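Local coordinates for cytoplasmic protein (Cryptococcus neoformans var. grubii serotype A, PDB 7LPO) that probably hydrolyses steryl beta-glucosides, as a fungal sterylglucosidase of glycoside hydrolase family 5, at residues Leu86-Tyr96 / Leu654-Phe665. Sequence-based numbering, arbitrary orientation.
Sequences LHLARLKAWGY and LILDGSRAVAAF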
loop_
_atom_site.group_PDB
_atom_site.type_symbol
_atom_site.label_atom_id
_atom_site.label_comp_id
_atom_site.label_asym_id
_atom_site.label_seq_id
_atom_site.Cartn_x
_atom_site.Cartn_y
_atom_site.Cartn_z
ATOM N N LEU A 86 20.783 -8.614 -8.849
ATOM C CA LEU A 86 21.019 -9.260 -7.564
ATOM C C LEU A 86 19.800 -9.140 -6.658
ATOM O O LEU A 86 19.449 -10.091 -5.955
ATOM C CB LEU A 86 22.249 -8.648 -6.899
ATOM C CG LEU A 86 22.811 -9.415 -5.705
ATOM C CD1 LEU A 86 23.006 -10.893 -6.008
ATOM C CD2 LEU A 86 24.139 -8.790 -5.252
ATOM N N HIS A 87 19.132 -7.983 -6.676
ATOM C CA HIS A 87 17.933 -7.813 -5.864
ATOM C C HIS A 87 16.814 -8.732 -6.335
ATOM O O HIS A 87 16.159 -9.396 -5.522
ATOM C CB HIS A 87 17.481 -6.361 -5.906
ATOM C CG HIS A 87 18.384 -5.429 -5.164
ATOM N ND1 HIS A 87 18.617 -5.536 -3.812
ATOM C CD2 HIS A 87 19.109 -4.370 -5.589
ATOM C CE1 HIS A 87 19.447 -4.583 -3.433
ATOM N NE2 HIS A 87 19.753 -3.853 -4.491
ATOM N N LEU A 88 16.576 -8.787 -7.648
ATOM C CA LEU A 88 15.526 -9.660 -8.158
ATOM C C LEU A 88 15.868 -11.122 -7.902
ATOM O O LEU A 88 14.987 -11.925 -7.582
ATOM C CB LEU A 88 15.298 -9.405 -9.649
ATOM C CG LEU A 88 14.777 -8.007 -9.999
ATOM C CD1 LEU A 88 14.835 -7.734 -11.506
ATOM C CD2 LEU A 88 13.347 -7.810 -9.511
ATOM N N ALA A 89 17.142 -11.488 -8.032
ATOM C CA ALA A 89 17.548 -12.852 -7.717
ATOM C C ALA A 89 17.206 -13.193 -6.278
ATOM O O ALA A 89 16.687 -14.277 -5.992
ATOM C CB ALA A 89 19.047 -13.027 -7.962
ATOM N N ARG A 90 17.497 -12.273 -5.358
ATOM C CA ARG A 90 17.192 -12.508 -3.955
ATOM C C ARG A 90 15.699 -12.722 -3.764
ATOM O O ARG A 90 15.272 -13.681 -3.114
ATOM C CB ARG A 90 17.692 -11.330 -3.122
ATOM C CG ARG A 90 17.572 -11.516 -1.612
ATOM C CD ARG A 90 18.236 -10.340 -0.862
ATOM N NE ARG A 90 19.686 -10.291 -1.067
ATOM C CZ ARG A 90 20.330 -9.330 -1.727
ATOM N NH1 ARG A 90 19.671 -8.305 -2.262
ATOM N NH2 ARG A 90 21.646 -9.390 -1.839
ATOM N N LEU A 91 14.883 -11.840 -4.338
ATOM C CA LEU A 91 13.441 -11.969 -4.176
ATOM C C LEU A 91 12.943 -13.288 -4.756
ATOM O O LEU A 91 12.102 -13.964 -4.152
ATOM C CB LEU A 91 12.740 -10.787 -4.838
ATOM C CG LEU A 91 13.077 -9.414 -4.265
ATOM C CD1 LEU A 91 12.445 -8.287 -5.078
ATOM C CD2 LEU A 91 12.628 -9.320 -2.803
ATOM N N LYS A 92 13.468 -13.687 -5.915
ATOM C CA LYS A 92 13.034 -14.951 -6.505
ATOM C C LYS A 92 13.487 -16.139 -5.662
ATOM O O LYS A 92 12.727 -17.097 -5.467
ATOM C CB LYS A 92 13.565 -15.080 -7.934
ATOM C CG LYS A 92 12.711 -15.986 -8.820
ATOM C CD LYS A 92 11.447 -15.256 -9.260
ATOM C CE LYS A 92 10.543 -16.134 -10.113
ATOM N NZ LYS A 92 9.337 -16.589 -9.363
ATOM N N ALA A 93 14.718 -16.092 -5.148
ATOM C CA ALA A 93 15.234 -17.174 -4.314
ATOM C C ALA A 93 14.449 -17.322 -3.015
ATOM O O ALA A 93 14.445 -18.409 -2.426
ATOM C CB ALA A 93 16.718 -16.936 -4.009
ATOM N N TRP A 94 13.803 -16.251 -2.551
ATOM C CA TRP A 94 12.933 -16.296 -1.386
ATOM C C TRP A 94 11.561 -16.856 -1.714
ATOM O O TRP A 94 10.698 -16.900 -0.827
ATOM C CB TRP A 94 12.776 -14.900 -0.781
ATOM C CG TRP A 94 13.948 -14.419 0.030
ATOM C CD1 TRP A 94 14.907 -15.186 0.635
ATOM C CD2 TRP A 94 14.269 -13.059 0.337
ATOM N NE1 TRP A 94 15.808 -14.378 1.301
ATOM C CE2 TRP A 94 15.440 -13.070 1.123
ATOM C CE3 TRP A 94 13.676 -11.829 0.030
ATOM C CZ2 TRP A 94 16.030 -11.903 1.593
ATOM C CZ3 TRP A 94 14.278 -10.660 0.496
ATOM C CH2 TRP A 94 15.434 -10.712 1.272
ATOM N N GLY A 95 11.344 -17.290 -2.955
ATOM C CA GLY A 95 10.097 -17.904 -3.356
ATOM C C GLY A 95 9.060 -16.955 -3.915
ATOM O O GLY A 95 7.972 -17.404 -4.289
ATOM N N TYR A 96 9.358 -15.665 -4.000
ATOM C CA TYR A 96 8.369 -14.696 -4.453
ATOM C C TYR A 96 8.176 -14.769 -5.961
ATOM O O TYR A 96 9.124 -15.002 -6.714
ATOM C CB TYR A 96 8.790 -13.293 -4.036
ATOM C CG TYR A 96 8.841 -13.126 -2.531
ATOM C CD1 TYR A 96 7.945 -13.798 -1.708
ATOM C CD2 TYR A 96 9.774 -12.293 -1.935
ATOM C CE1 TYR A 96 7.984 -13.655 -0.342
ATOM C CE2 TYR A 96 9.815 -12.144 -0.562
ATOM C CZ TYR A 96 8.924 -12.830 0.226
ATOM O OH TYR A 96 8.969 -12.691 1.592
ATOM N N LEU A 654 23.197 -14.915 -0.547
ATOM C CA LEU A 654 22.145 -14.219 -1.280
ATOM C C LEU A 654 20.863 -14.131 -0.459
ATOM O O LEU A 654 20.226 -13.072 -0.386
ATOM C CB LEU A 654 21.876 -14.927 -2.606
ATOM C CG LEU A 654 20.728 -14.360 -3.441
ATOM C CD1 LEU A 654 21.088 -12.995 -4.002
ATOM C CD2 LEU A 654 20.373 -15.331 -4.565
ATOM N N ILE A 655 20.459 -15.242 0.159
ATOM C CA ILE A 655 19.167 -15.276 0.839
ATOM C C ILE A 655 19.248 -14.916 2.313
ATOM O O ILE A 655 18.201 -14.804 2.970
ATOM C CB ILE A 655 18.508 -16.662 0.692
ATOM C CG1 ILE A 655 19.450 -17.777 1.165
ATOM C CG2 ILE A 655 18.100 -16.908 -0.764
ATOM C CD1 ILE A 655 18.854 -19.155 1.071
ATOM N N LEU A 656 20.432 -14.714 2.853
ATOM C CA LEU A 656 20.566 -14.401 4.270
ATOM C C LEU A 656 21.206 -13.053 4.540
ATOM O O LEU A 656 20.760 -12.334 5.440
ATOM C CB LEU A 656 21.400 -15.479 4.982
ATOM C CG LEU A 656 20.890 -16.914 4.974
ATOM C CD1 LEU A 656 21.899 -17.816 5.681
ATOM C CD2 LEU A 656 19.524 -16.989 5.625
ATOM N N ASP A 657 22.261 -12.699 3.819
ATOM C CA ASP A 657 23.065 -11.540 4.186
ATOM C C ASP A 657 22.330 -10.248 3.848
ATOM O O ASP A 657 21.944 -10.032 2.694
ATOM C CB ASP A 657 24.409 -11.598 3.476
ATOM C CG ASP A 657 25.414 -10.638 4.052
ATOM O OD1 ASP A 657 25.503 -10.552 5.290
ATOM O OD2 ASP A 657 26.112 -9.976 3.266
ATOM N N GLY A 658 22.155 -9.386 4.852
ATOM C CA GLY A 658 21.359 -8.189 4.721
ATOM C C GLY A 658 19.898 -8.348 5.092
ATOM O O GLY A 658 19.215 -7.332 5.275
ATOM N N SER A 659 19.400 -9.582 5.209
ATOM C CA SER A 659 18.006 -9.825 5.550
ATOM C C SER A 659 17.768 -9.651 7.048
ATOM O O SER A 659 18.665 -9.851 7.867
ATOM C CB SER A 659 17.597 -11.236 5.119
ATOM O OG SER A 659 18.099 -12.201 6.035
ATOM N N ARG A 660 16.544 -9.266 7.402
ATOM C CA ARG A 660 16.123 -9.153 8.795
ATOM C C ARG A 660 14.877 -10.003 9.009
ATOM O O ARG A 660 13.857 -9.790 8.346
ATOM C CB ARG A 660 15.853 -7.695 9.175
ATOM C CG ARG A 660 17.035 -6.765 8.961
ATOM C CD ARG A 660 16.970 -6.106 7.593
ATOM N NE ARG A 660 15.968 -5.044 7.517
ATOM C CZ ARG A 660 16.109 -3.840 8.066
ATOM N NH1 ARG A 660 17.208 -3.549 8.760
ATOM N NH2 ARG A 660 15.149 -2.926 7.926
ATOM N N ALA A 661 14.958 -10.953 9.942
ATOM C CA ALA A 661 13.847 -11.850 10.261
ATOM C C ALA A 661 13.405 -12.648 9.038
ATOM O O ALA A 661 12.215 -12.883 8.829
ATOM C CB ALA A 661 12.668 -11.079 10.854
ATOM N N VAL A 662 14.379 -13.063 8.226
ATOM C CA VAL A 662 14.106 -13.857 7.034
ATOM C C VAL A 662 13.311 -15.113 7.375
ATOM O O VAL A 662 12.488 -15.570 6.576
ATOM C CB VAL A 662 15.441 -14.191 6.327
ATOM C CG1 VAL A 662 16.236 -15.224 7.127
ATOM C CG2 VAL A 662 15.198 -14.659 4.918
ATOM N N ALA A 663 13.526 -15.690 8.557
ATOM C CA ALA A 663 12.805 -16.910 8.903
ATOM C C ALA A 663 11.294 -16.701 8.877
ATOM O O ALA A 663 10.540 -17.651 8.639
ATOM C CB ALA A 663 13.241 -17.409 10.275
ATOM N N ALA A 664 10.828 -15.475 9.104
ATOM C CA ALA A 664 9.393 -15.233 9.172
ATOM C C ALA A 664 8.779 -14.884 7.824
ATOM O O ALA A 664 7.637 -15.276 7.559
ATOM C CB ALA A 664 9.091 -14.116 10.175
ATOM N N PHE A 665 9.495 -14.166 6.951
ATOM C CA PHE A 665 8.884 -13.775 5.686
ATOM C C PHE A 665 9.203 -14.715 4.531
ATOM O O PHE A 665 8.498 -14.671 3.521
ATOM C CB PHE A 665 9.247 -12.324 5.309
ATOM C CG PHE A 665 10.705 -12.061 5.015
ATOM C CD1 PHE A 665 11.298 -12.513 3.849
ATOM C CD2 PHE A 665 11.453 -11.270 5.872
ATOM C CE1 PHE A 665 12.625 -12.220 3.567
ATOM C CE2 PHE A 665 12.776 -10.961 5.592
ATOM C CZ PHE A 665 13.365 -11.436 4.437
HETATM O O HOH W 1 22.948 -11.131 0.018
#
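Helix 83-93 packs against the short helix 652-656 where L654 and I655 meet R90, A93 and W94; the backbones come nearest between R90 CA and I655 CA, 5.9 Å apart. The first helix closes in a Schellman motif at G95, where phi turns positive, and Y96 follows. Beyond I655 the other segment makes a type II turn from L656 to S659, then enters helix 662-665 with A661 as N-cap.

L654 is a knob in the hole formed by L86, A89, R90 and A93. Its CG stands anti to the backbone N (chi1 176°), sending CD2 toward the A93 methyl and CD1 against L86 CD1, a tight 3.5 Å. A93 CB also meets I655 CG2.

Three side chains of 86-96 then grip backbone carbonyls. R90, bent at chi3, gives NE to L654 O (2.9 Å) in the carbonyl plane; its NH1 binds Y573, and NH2 donates to a water that lies within hydrogen-bonding distance of D657 O, an oxygen also bonded by W593. W94 NE1 donates to I655 O at 2.9 Å, nearly straight at 164° and in the indole plane. Over the centre of the W94 ring comes the edge of F665, led by CE1, in a T-shaped pair with planes at 74°; R90 CG lies against the opposite face. Y96 OH donates to F665 O (2.8 Å) from above the carbonyl plane, off its lone pairs.

Y669 and Y710 bind G95 O and A93 O, adding polar holds to the same helix end. The three bonds across the contact join helix 83-93, in the family 5 catalytic region, to helices 652-656 and 662-665. Each spends a side-chain donor on a main-chain oxygen near a helix end, with W94 fixed in rotation by its N-H and clamped between F665 and R90.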